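Local coordinates for neurotoxin (Clostridium botulinum, PDB 2QN0), which acts as the zinc-dependent protease of botulinum neurotoxin type C1, the light chain that probably cleaves SNARE proteins, at residues A[47-52]-A[163-168]; A[104-109]-A[230-235]; A[192-197]-A[225-230]; A[200-205]-A[219-224]. All blocks are in the same frame, centred on the assembly; numbering follows the deposited sequence.

In the fold
Contacts 2 and 3 lie deepest, their centres about 8 and 7 Å from the chain centre, and both use the zinc-carrying helix 223-238: contact 2 sets helix 101-112 against it, contact 3 the strand 190-193 and the loop that follows. Both are apolar, with no hydrogen bond across either, and they share Glu230. Contact 4, about 18 Å from the centre, leads into the same helix but joins two short strands by backbone hydrogen bonds. Contact 1, about 13 Å out, is loop against loop, polar and partly bridged by water, and its Pro168 packs on Ile194 of contact 3. All four bury most of their touching residues.

Contact 1 of 4, residues A[47-52]-A[163-168]; sequences PDRFSR and ENIIDP
Arg49 and Ser51 of the loop after strand 43-46 reach Ile165 and Glu163, and the guanidinium of Arg49 is packed on one face but bridged by water at its edge. The packed face is turned to Ile165, whose CG1 comes within 3.6 Å of Arg49 NH2, the two side chains crossing at about a right angle. The arginine chain folds at chi2 and chi3 (-62° and -71°), bringing its head round to a set of carbonyls: Arg162 O takes NH2, Pro161 O takes NE, and Asp73 O and Tyr76 O take NH1. These acceptors probably fix the plane of the group. At the edge, Arg49 NH2 and Glu163 O each lie 2.8 Å from one water, which joins them in the guanidinium plane.

The partner segment is itself wound tight, a type I turn from Asn164 to Asp167 with an Asx turn inside it, where Ile166 N donates to Asn164 OD1 (3.1 Å). The two loops follow strands 43-46 and 156-159, neighbouring parallel strands of the mixed sheet.

The carboxylate of Glu163 shows the same contrast. One direct hydrogen bond crosses the contact: Ser51 OG donates to Glu163 OE2 at 2.7 Å, meeting it on the syn side, 26° out of the carboxylate plane. Asn53 ND2 shares that oxygen, while Glu163 OE1 is linked only through a second water to Arg52 N.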
# COMPACT_ATOMS: atom_id res chain seq x y z
N PRO A 47 4.45 -10.55 8.47
CA PRO A 47 3.74 -11.64 7.78
C PRO A 47 2.62 -12.32 8.57
O PRO A 47 2.54 -13.55 8.58
CB PRO A 47 4.86 -12.63 7.44
CG PRO A 47 6.15 -11.88 7.70
CD PRO A 47 5.80 -10.98 8.84
N ASP A 48 1.77 -11.53 9.22
CA ASP A 48 0.66 -12.08 10.00
C ASP A 48 -0.69 -11.58 9.49
O ASP A 48 -0.76 -10.57 8.79
CB ASP A 48 0.75 -11.64 11.47
CG ASP A 48 2.03 -12.05 12.15
OD1 ASP A 48 2.78 -12.88 11.60
OD2 ASP A 48 2.27 -11.54 13.26
N ARG A 49 -1.76 -12.28 9.85
CA ARG A 49 -3.10 -11.84 9.48
C ARG A 49 -3.32 -10.60 10.36
O ARG A 49 -2.78 -10.52 11.46
CB ARG A 49 -4.14 -12.92 9.78
CG ARG A 49 -4.01 -14.17 8.91
CD ARG A 49 -4.22 -13.84 7.43
NE ARG A 49 -5.62 -13.53 7.11
CZ ARG A 49 -6.57 -14.44 6.97
NH1 ARG A 49 -6.29 -15.73 7.10
NH2 ARG A 49 -7.82 -14.06 6.68
N PHE A 50 -4.12 -9.66 9.87
CA PHE A 50 -4.36 -8.40 10.58
C PHE A 50 -5.85 -8.09 10.69
O PHE A 50 -6.61 -8.33 9.76
CB PHE A 50 -3.65 -7.27 9.82
CG PHE A 50 -3.76 -5.91 10.48
CD1 PHE A 50 -2.91 -5.55 11.53
CD2 PHE A 50 -4.67 -4.97 10.01
CE1 PHE A 50 -2.98 -4.28 12.10
CE2 PHE A 50 -4.75 -3.69 10.58
CZ PHE A 50 -3.90 -3.35 11.62
N SER A 51 -6.26 -7.54 11.83
CA SER A 51 -7.66 -7.17 12.01
C SER A 51 -7.81 -5.96 12.91
O SER A 51 -6.97 -5.70 13.78
CB SER A 51 -8.46 -8.34 12.59
OG SER A 51 -9.82 -7.96 12.77
N ARG A 52 -8.89 -5.22 12.69
CA ARG A 52 -9.19 -4.03 13.49
C ARG A 52 -10.50 -4.24 14.24
O ARG A 52 -10.94 -3.37 14.99
CB ARG A 52 -9.30 -2.80 12.58
CG ARG A 52 -7.98 -2.36 11.97
CD ARG A 52 -7.03 -1.89 13.07
NE ARG A 52 -7.62 -0.78 13.81
CZ ARG A 52 -7.74 -0.74 15.13
NH1 ARG A 52 -7.30 -1.75 15.88
NH2 ARG A 52 -8.30 0.31 15.72
N GLU A 163 -9.79 -10.05 7.34
CA GLU A 163 -10.79 -11.11 7.20
C GLU A 163 -10.97 -11.61 5.76
O GLU A 163 -10.89 -12.81 5.51
CB GLU A 163 -12.14 -10.65 7.77
CG GLU A 163 -12.19 -10.55 9.29
CD GLU A 163 -11.55 -9.29 9.85
OE1 GLU A 163 -11.02 -8.48 9.07
OE2 GLU A 163 -11.59 -9.10 11.09
N ASN A 164 -11.24 -10.69 4.83
CA ASN A 164 -11.43 -11.07 3.43
C ASN A 164 -10.08 -11.07 2.72
O ASN A 164 -9.50 -10.02 2.45
CB ASN A 164 -12.38 -10.08 2.74
CG ASN A 164 -12.74 -10.50 1.33
OD1 ASN A 164 -12.15 -11.42 0.77
ND2 ASN A 164 -13.72 -9.82 0.74
N ILE A 165 -9.58 -12.26 2.40
CA ILE A 165 -8.29 -12.42 1.76
C ILE A 165 -8.15 -11.76 0.39
O ILE A 165 -7.04 -11.39 -0.00
CB ILE A 165 -7.92 -13.93 1.67
CG1 ILE A 165 -7.73 -14.47 3.09
CG2 ILE A 165 -6.66 -14.13 0.84
CD1 ILE A 165 -7.49 -15.97 3.16
N ILE A 166 -9.24 -11.61 -0.35
CA ILE A 166 -9.14 -10.98 -1.66
C ILE A 166 -9.59 -9.53 -1.70
O ILE A 166 -9.99 -9.02 -2.75
CB ILE A 166 -9.89 -11.78 -2.75
CG1 ILE A 166 -11.35 -11.99 -2.34
CG2 ILE A 166 -9.19 -13.12 -2.97
CD1 ILE A 166 -12.19 -12.68 -3.41
N ASP A 167 -9.51 -8.86 -0.55
CA ASP A 167 -9.88 -7.44 -0.46
C ASP A 167 -8.73 -6.68 0.18
O ASP A 167 -8.81 -6.25 1.33
CB ASP A 167 -11.17 -7.27 0.35
CG ASP A 167 -11.66 -5.83 0.36
OD1 ASP A 167 -11.38 -5.10 -0.61
OD2 ASP A 167 -12.35 -5.44 1.32
N PRO A 168 -7.61 -6.52 -0.55
CA PRO A 168 -6.45 -5.80 -0.03
C PRO A 168 -6.88 -4.42 0.46
O PRO A 168 -7.76 -3.79 -0.14
CB PRO A 168 -5.50 -5.75 -1.22
CG PRO A 168 -6.41 -5.84 -2.40
CD PRO A 168 -7.42 -6.86 -1.97
O HOH W 1 -10.22 -15.40 6.32
O HOH W 2 -10.45 -5.72 10.14

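Contact 2 of 4, residues A[104-109]-A[230-235]; sequences EELIYR and ELNHAM. With ZN (zinc ion), chain B.
Helix 223-238, bearer of the zinc-binding HExxH motif, meets helix 101-112 through Leu106, which wedges its two methyls between Leu231 and Met235. The short helix segments run 10.8 Å apart at closest approach, their directions 45° apart. Leu106 CD2 lies 3.8 Å from Leu231 CD1. Its other branch is tighter: Leu106 CD1 stands only 3.3 Å from Met235 CG, inside normal van der Waals contact. CG of Leu106 points anti to the backbone N (chi1 175°), which sends the fork across towards the second helix.

Met235 bends at chi2 and chi3, so its sulfur and methyl curl back over the same leucine, and its CE reaches Arg109 CD at 3.8 Å. Arg109 thus lends only aliphatic carbon to the seam. Its NE is held by Glu105 OE2 of the same helix, 2.6 Å away in a nearly straight salt bridge lying in the guanidinium plane.

On the zinc side of helix 223-238, His233 NE2 binds the zinc ion at 2.1 Å, with His229 and Glu269 as the other protein ligands. The metal-bound water donates to Glu230 OE2 (2.6 Å), consistent with the water-activating role of this glutamate in HExxH proteases. Thr170 OG1 hydrogen-bonds the other oxygen of Glu230, OE1, and probably helps position it. Leu110, one turn on from Leu106, continues the apolar seam against Leu231, Ala234 and Met235.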
# COMPACT_ATOMS: atom_id res chain seq x y z
N GLU A 104 11.46 1.78 -8.67
CA GLU A 104 12.58 2.09 -7.80
C GLU A 104 12.30 3.42 -7.10
O GLU A 104 12.57 3.58 -5.91
CB GLU A 104 13.88 2.20 -8.60
CG GLU A 104 15.11 2.42 -7.74
CD GLU A 104 16.37 2.59 -8.55
OE1 GLU A 104 16.62 1.77 -9.46
OE2 GLU A 104 17.13 3.55 -8.28
N GLU A 105 11.74 4.38 -7.84
CA GLU A 105 11.42 5.69 -7.27
C GLU A 105 10.29 5.57 -6.25
O GLU A 105 10.32 6.22 -5.20
CB GLU A 105 11.03 6.67 -8.39
CG GLU A 105 10.77 8.10 -7.92
CD GLU A 105 11.97 8.74 -7.24
OE1 GLU A 105 13.12 8.47 -7.66
OE2 GLU A 105 11.77 9.52 -6.28
N LEU A 106 9.30 4.74 -6.56
CA LEU A 106 8.17 4.53 -5.65
C LEU A 106 8.70 3.98 -4.32
O LEU A 106 8.35 4.48 -3.24
CB LEU A 106 7.18 3.53 -6.27
CG LEU A 106 6.00 3.08 -5.41
CD1 LEU A 106 5.10 4.28 -5.08
CD2 LEU A 106 5.21 2.02 -6.17
N ILE A 107 9.54 2.96 -4.40
CA ILE A 107 10.11 2.36 -3.19
C ILE A 107 11.01 3.35 -2.46
O ILE A 107 10.98 3.44 -1.23
CB ILE A 107 10.91 1.09 -3.55
CG1 ILE A 107 9.97 0.03 -4.12
CG2 ILE A 107 11.61 0.54 -2.30
CD1 ILE A 107 10.67 -1.19 -4.71
N TYR A 108 11.81 4.09 -3.21
CA TYR A 108 12.70 5.07 -2.61
C TYR A 108 11.92 6.09 -1.78
O TYR A 108 12.24 6.36 -0.63
CB TYR A 108 13.49 5.81 -3.69
CG TYR A 108 14.33 6.94 -3.15
CD1 TYR A 108 15.53 6.69 -2.48
CD2 TYR A 108 13.91 8.26 -3.27
CE1 TYR A 108 16.28 7.73 -1.93
CE2 TYR A 108 14.65 9.31 -2.72
CZ TYR A 108 15.83 9.03 -2.05
OH TYR A 108 16.56 10.06 -1.50
N ARG A 109 10.88 6.66 -2.38
CA ARG A 109 10.09 7.66 -1.67
C ARG A 109 9.41 7.10 -0.43
O ARG A 109 9.50 7.69 0.65
CB ARG A 109 9.05 8.27 -2.62
CG ARG A 109 9.69 8.98 -3.80
CD ARG A 109 8.68 9.77 -4.61
NE ARG A 109 9.29 10.27 -5.84
CZ ARG A 109 8.72 11.16 -6.66
NH1 ARG A 109 7.52 11.65 -6.38
NH2 ARG A 109 9.35 11.53 -7.76
N GLU A 230 -1.76 -0.69 -3.90
CA GLU A 230 -1.83 -0.30 -2.49
C GLU A 230 -0.70 0.66 -2.13
O GLU A 230 -0.88 1.54 -1.29
CB GLU A 230 -1.79 -1.54 -1.57
CG GLU A 230 -2.98 -2.50 -1.71
CD GLU A 230 -4.34 -1.80 -1.62
OE1 GLU A 230 -4.53 -0.94 -0.74
OE2 GLU A 230 -5.22 -2.14 -2.44
N LEU A 231 0.46 0.49 -2.75
CA LEU A 231 1.58 1.40 -2.47
C LEU A 231 1.20 2.82 -2.90
O LEU A 231 1.72 3.80 -2.37
CB LEU A 231 2.85 0.94 -3.20
CG LEU A 231 3.46 -0.39 -2.70
CD1 LEU A 231 4.72 -0.70 -3.50
CD2 LEU A 231 3.78 -0.30 -1.21
N ASN A 232 0.29 2.93 -3.86
CA ASN A 232 -0.15 4.26 -4.30
C ASN A 232 -0.97 4.90 -3.18
O ASN A 232 -0.86 6.10 -2.94
CB ASN A 232 -0.98 4.17 -5.58
CG ASN A 232 -0.13 3.79 -6.78
OD1 ASN A 232 1.09 3.94 -6.76
ND2 ASN A 232 -0.78 3.29 -7.83
N HIS A 233 -1.81 4.11 -2.51
CA HIS A 233 -2.58 4.66 -1.39
C HIS A 233 -1.58 5.11 -0.33
O HIS A 233 -1.76 6.17 0.29
CB HIS A 233 -3.51 3.60 -0.79
CG HIS A 233 -4.70 3.29 -1.65
ND1 HIS A 233 -5.57 4.27 -2.09
CD2 HIS A 233 -5.18 2.11 -2.11
CE1 HIS A 233 -6.53 3.70 -2.79
NE2 HIS A 233 -6.33 2.40 -2.82
N ALA A 234 -0.53 4.32 -0.13
CA ALA A 234 0.49 4.66 0.86
C ALA A 234 1.20 5.95 0.49
O ALA A 234 1.58 6.74 1.37
CB ALA A 234 1.51 3.52 1.00
N MET A 235 1.41 6.18 -0.80
CA MET A 235 2.05 7.41 -1.26
C MET A 235 1.16 8.60 -0.91
O MET A 235 1.64 9.61 -0.38
CB MET A 235 2.27 7.36 -2.78
CG MET A 235 3.45 6.51 -3.21
SD MET A 235 5.04 7.33 -2.91
CE MET A 235 5.28 8.16 -4.47
ZN ZN B . -7.33 0.87 -3.80
O HOH W 3 -7.42 -0.81 -2.58

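Contact 3 of 4, residues A[192-197]-A[225-230]. With ZN (zinc ion), chain B.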
# COMPACT_ATOMS: atom_id res chain seq x y z
N ILE A 192 -0.62 -1.75 5.15
CA ILE A 192 -1.18 -2.38 3.96
C ILE A 192 -1.39 -3.86 4.26
O ILE A 192 -0.43 -4.57 4.55
CB ILE A 192 -0.21 -2.27 2.75
CG1 ILE A 192 -0.03 -0.80 2.35
CG2 ILE A 192 -0.73 -3.10 1.58
CD1 ILE A 192 1.00 -0.59 1.23
N SER A 193 -2.64 -4.31 4.22
CA SER A 193 -2.97 -5.72 4.49
C SER A 193 -3.28 -6.34 3.13
O SER A 193 -4.22 -5.93 2.44
CB SER A 193 -4.17 -5.81 5.43
OG SER A 193 -3.87 -5.15 6.65
N ILE A 194 -2.51 -7.37 2.77
CA ILE A 194 -2.66 -7.93 1.44
C ILE A 194 -1.98 -9.29 1.26
O ILE A 194 -1.16 -9.70 2.07
CB ILE A 194 -1.98 -6.95 0.46
CG1 ILE A 194 -2.16 -7.37 -1.00
CG2 ILE A 194 -0.48 -6.87 0.79
CD1 ILE A 194 -1.55 -6.37 -1.98
N SER A 195 -2.36 -9.98 0.18
CA SER A 195 -1.74 -11.24 -0.21
C SER A 195 -1.80 -11.22 -1.73
O SER A 195 -2.77 -11.68 -2.33
CB SER A 195 -2.49 -12.46 0.31
OG SER A 195 -1.77 -13.62 -0.06
N PRO A 196 -0.76 -10.67 -2.37
CA PRO A 196 -0.68 -10.56 -3.83
C PRO A 196 -0.84 -11.84 -4.64
O PRO A 196 -1.25 -11.78 -5.80
CB PRO A 196 0.68 -9.91 -4.06
CG PRO A 196 0.88 -9.09 -2.82
CD PRO A 196 0.41 -10.03 -1.74
N ARG A 197 -0.54 -13.01 -4.06
CA ARG A 197 -0.67 -14.24 -4.84
C ARG A 197 -2.12 -14.61 -5.13
O ARG A 197 -2.39 -15.49 -5.95
CB ARG A 197 0.06 -15.42 -4.18
CG ARG A 197 -0.66 -16.14 -3.06
CD ARG A 197 0.11 -17.43 -2.74
NE ARG A 197 -0.41 -18.14 -1.57
CZ ARG A 197 -1.51 -18.89 -1.56
NH1 ARG A 197 -2.22 -19.04 -2.67
NH2 ARG A 197 -1.90 -19.48 -0.44
N LEU A 225 1.13 -5.50 -9.53
CA LEU A 225 0.19 -4.39 -9.69
C LEU A 225 -0.80 -4.34 -8.54
O LEU A 225 -1.25 -3.27 -8.14
CB LEU A 225 -0.55 -4.48 -11.03
CG LEU A 225 0.29 -4.18 -12.28
CD1 LEU A 225 -0.63 -3.76 -13.41
CD2 LEU A 225 1.28 -3.06 -12.00
N ILE A 226 -1.13 -5.51 -7.99
CA ILE A 226 -2.04 -5.57 -6.86
C ILE A 226 -1.34 -4.86 -5.70
O ILE A 226 -1.95 -4.06 -4.98
CB ILE A 226 -2.34 -7.03 -6.47
CG1 ILE A 226 -3.05 -7.74 -7.63
CG2 ILE A 226 -3.20 -7.07 -5.21
CD1 ILE A 226 -3.36 -9.21 -7.37
N LEU A 227 -0.05 -5.14 -5.52
CA LEU A 227 0.72 -4.53 -4.46
C LEU A 227 1.01 -3.05 -4.73
O LEU A 227 0.83 -2.20 -3.86
CB LEU A 227 2.04 -5.29 -4.26
CG LEU A 227 3.05 -4.73 -3.25
CD1 LEU A 227 2.41 -4.58 -1.88
CD2 LEU A 227 4.26 -5.67 -3.17
N MET A 228 1.46 -2.74 -5.95
CA MET A 228 1.77 -1.35 -6.30
C MET A 228 0.53 -0.46 -6.16
O MET A 228 0.65 0.71 -5.81
CB MET A 228 2.34 -1.26 -7.71
CG MET A 228 3.77 -1.78 -7.81
SD MET A 228 4.46 -1.70 -9.47
CE MET A 228 5.12 -0.03 -9.48
N HIS A 229 -0.64 -1.02 -6.44
CA HIS A 229 -1.88 -0.26 -6.31
C HIS A 229 -2.00 0.21 -4.86
O HIS A 229 -2.30 1.38 -4.60
CB HIS A 229 -3.09 -1.13 -6.67
CG HIS A 229 -4.41 -0.48 -6.38
ND1 HIS A 229 -5.20 0.06 -7.37
CD2 HIS A 229 -5.06 -0.28 -5.22
CE1 HIS A 229 -6.29 0.56 -6.83
NE2 HIS A 229 -6.24 0.37 -5.52
N GLU A 230 -1.76 -0.69 -3.90
CA GLU A 230 -1.83 -0.30 -2.49
C GLU A 230 -0.70 0.66 -2.13
O GLU A 230 -0.88 1.54 -1.29
CB GLU A 230 -1.79 -1.54 -1.57
CG GLU A 230 -2.98 -2.50 -1.71
CD GLU A 230 -4.34 -1.80 -1.62
OE1 GLU A 230 -4.53 -0.94 -0.74
OE2 GLU A 230 -5.22 -2.14 -2.44
ZN ZN B . -7.33 0.87 -3.80
O HOH W 3 -7.42 -0.81 -2.58
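Ile192, Ile194 and Pro196 put their carbons against Ile226, Leu227 and Glu230, and no hydrogen bond crosses between the two segments.

One group of contacts joins apolar side chains. Ile194 holds CG1 anti to its backbone N (chi1 -175°), extending CD1 to the helix, where it sits 3.7 Å from Ile226 CG2 and 4.3 Å from Leu227 CD1. Ile192 comes in obliquely with its shorter branch: CG2 is 3.7 Å from Glu230 CB, so the aliphatic root of this glutamate is lodged against the strand while its carboxylate is turned to the zinc-bound water. Pro196 CG rests on Leu227 CB at 4.2 Å.

A second group brings methyls onto backbone atoms. Ile192 CD1 lies 3.8 Å from Glu230 O, and Ile226 CD1 is 3.7 Å from Pro196 O. From helix 80-97, Leu93 packs on Pro196, and Phe94 and Ile97 pack on Leu227.

The metal contact lies beside this apolar seam. His229 NE2 binds the zinc ion at 2.1 Å, and His229 ND1 is hydrogen-bonded to Glu360, a second-shell residue that would help orient the ring. An active-site helix lying on a strand of the mixed sheet, with two histidines of HExxH and a later glutamate, Glu269, as protein ligands, is the pattern of the gluzincin group of zinc proteases.

Contact 4 of 4, residues A[200-205]-A[219-224]; sequences LTYSNA and FCMDPI
Tyr202 and Phe219 form the hydrogen-bonded pair of a small two-stranded antiparallel sheet, 201-202 with 219-220, just ahead of helix 223-238. Phe219 N donates to Tyr202 O at 2.8 Å and Tyr202 N to Phe219 O at 3.0 Å. The neighbouring pair, Thr201 with Cys220, is non-hydrogen-bonded, its side chains on the sheet face where Val383 touches both. Past it, Met221 N donates to Leu200 O at 2.9 Å, less straight at 140°.

The Tyr202 side chain ties the strands further. From CB the chain turns CG into the position between backbone N and carbonyl carbon (chi1 54°), which swings the ring over the partner strand. CD2 then passes beneath Phe219 O, which stands 3.6 Å above one ring face, offset to the rim. On the other flank CE1 meets Phe219 CB at 3.7 Å. CE2 touches Met221 CG at 3.6 Å, the two side chains roughly perpendicular, and the sulfur of Met221 goes on to reach CD2 of Leu200. At the tip, Tyr202 OH lies 3.0 Å from Cys220 O, a carbonyl that accepts from Gln413 NE2. After Met221 and Asp222 the zinc-site helix 223-238 begins, with Asp222, salt-bridged to Arg96 through OD2, as its N-cap: Ile224 N donates to Asp222 OD1 at 3.0 Å, almost straight at 169°, the oxygen being met on its anti side.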
# COMPACT_ATOMS: atom_id res chain seq x y z
N LEU A 200 -6.90 -11.27 -8.89
CA LEU A 200 -8.20 -10.94 -9.45
C LEU A 200 -8.13 -11.28 -10.94
O LEU A 200 -7.08 -11.12 -11.57
CB LEU A 200 -8.45 -9.44 -9.22
CG LEU A 200 -9.61 -8.67 -9.84
CD1 LEU A 200 -9.88 -7.42 -9.00
CD2 LEU A 200 -9.28 -8.29 -11.28
N THR A 201 -9.24 -11.76 -11.50
CA THR A 201 -9.28 -12.11 -12.92
C THR A 201 -10.29 -11.22 -13.66
O THR A 201 -11.29 -10.79 -13.07
CB THR A 201 -9.65 -13.59 -13.13
OG1 THR A 201 -10.88 -13.89 -12.46
CG2 THR A 201 -8.54 -14.49 -12.57
N TYR A 202 -10.04 -10.98 -14.94
CA TYR A 202 -10.88 -10.10 -15.74
C TYR A 202 -10.75 -10.41 -17.23
O TYR A 202 -9.85 -11.15 -17.64
CB TYR A 202 -10.44 -8.66 -15.50
CG TYR A 202 -8.95 -8.50 -15.76
CD1 TYR A 202 -8.46 -8.25 -17.05
CD2 TYR A 202 -8.02 -8.75 -14.75
CE1 TYR A 202 -7.10 -8.27 -17.32
CE2 TYR A 202 -6.65 -8.77 -15.01
CZ TYR A 202 -6.20 -8.53 -16.30
OH TYR A 202 -4.85 -8.61 -16.58
N SER A 203 -11.64 -9.84 -18.04
CA SER A 203 -11.61 -10.01 -19.49
C SER A 203 -11.60 -8.64 -20.17
O SER A 203 -11.20 -8.51 -21.33
CB SER A 203 -12.81 -10.83 -19.98
OG SER A 203 -14.04 -10.22 -19.65
N ASN A 204 -12.04 -7.61 -19.45
CA ASN A 204 -12.06 -6.24 -19.97
C ASN A 204 -10.68 -5.69 -19.64
O ASN A 204 -10.48 -5.08 -18.59
CB ASN A 204 -13.15 -5.42 -19.27
CG ASN A 204 -13.20 -3.98 -19.75
OD1 ASN A 204 -12.62 -3.63 -20.78
ND2 ASN A 204 -13.91 -3.14 -19.00
N ALA A 205 -9.73 -5.92 -20.55
CA ALA A 205 -8.33 -5.54 -20.37
C ALA A 205 -7.82 -4.37 -21.19
O ALA A 205 -8.43 -3.96 -22.18
CB ALA A 205 -7.45 -6.77 -20.63
N PHE A 219 -7.87 -13.06 -18.00
CA PHE A 219 -6.47 -12.84 -17.63
C PHE A 219 -6.42 -12.61 -16.13
O PHE A 219 -7.44 -12.27 -15.52
CB PHE A 219 -5.92 -11.59 -18.33
CG PHE A 219 -5.64 -11.77 -19.80
CD1 PHE A 219 -4.41 -12.26 -20.23
CD2 PHE A 219 -6.60 -11.42 -20.75
CE1 PHE A 219 -4.13 -12.38 -21.59
CE2 PHE A 219 -6.33 -11.54 -22.11
CZ PHE A 219 -5.09 -12.03 -22.53
N CYS A 220 -5.25 -12.78 -15.54
CA CYS A 220 -5.09 -12.54 -14.11
C CYS A 220 -4.34 -11.22 -13.95
O CYS A 220 -3.70 -10.75 -14.88
CB CYS A 220 -4.29 -13.66 -13.46
SG CYS A 220 -2.55 -13.72 -14.00
N MET A 221 -4.44 -10.61 -12.77
CA MET A 221 -3.68 -9.39 -12.52
C MET A 221 -2.30 -9.86 -12.07
O MET A 221 -2.18 -10.86 -11.37
CB MET A 221 -4.31 -8.58 -11.38
CG MET A 221 -5.36 -7.58 -11.82
SD MET A 221 -5.80 -6.50 -10.44
CE MET A 221 -4.38 -5.41 -10.41
N ASP A 222 -1.26 -9.14 -12.49
CA ASP A 222 0.09 -9.49 -12.07
C ASP A 222 0.17 -9.05 -10.61
O ASP A 222 -0.21 -7.93 -10.26
CB ASP A 222 1.12 -8.74 -12.90
CG ASP A 222 2.55 -9.15 -12.57
OD1 ASP A 222 2.87 -9.28 -11.37
OD2 ASP A 222 3.36 -9.33 -13.51
N PRO A 223 0.65 -9.94 -9.72
CA PRO A 223 0.77 -9.62 -8.30
C PRO A 223 1.46 -8.28 -8.00
O PRO A 223 1.12 -7.63 -7.01
CB PRO A 223 1.56 -10.80 -7.75
CG PRO A 223 1.05 -11.93 -8.57
CD PRO A 223 1.03 -11.35 -9.97
N ILE A 224 2.42 -7.86 -8.82
CA ILE A 224 3.07 -6.59 -8.51
C ILE A 224 2.12 -5.41 -8.64
O ILE A 224 2.28 -4.42 -7.94
CB ILE A 224 4.34 -6.30 -9.37
CG1 ILE A 224 4.00 -6.29 -10.86
CG2 ILE A 224 5.44 -7.30 -9.02
CD1 ILE A 224 5.03 -5.53 -11.69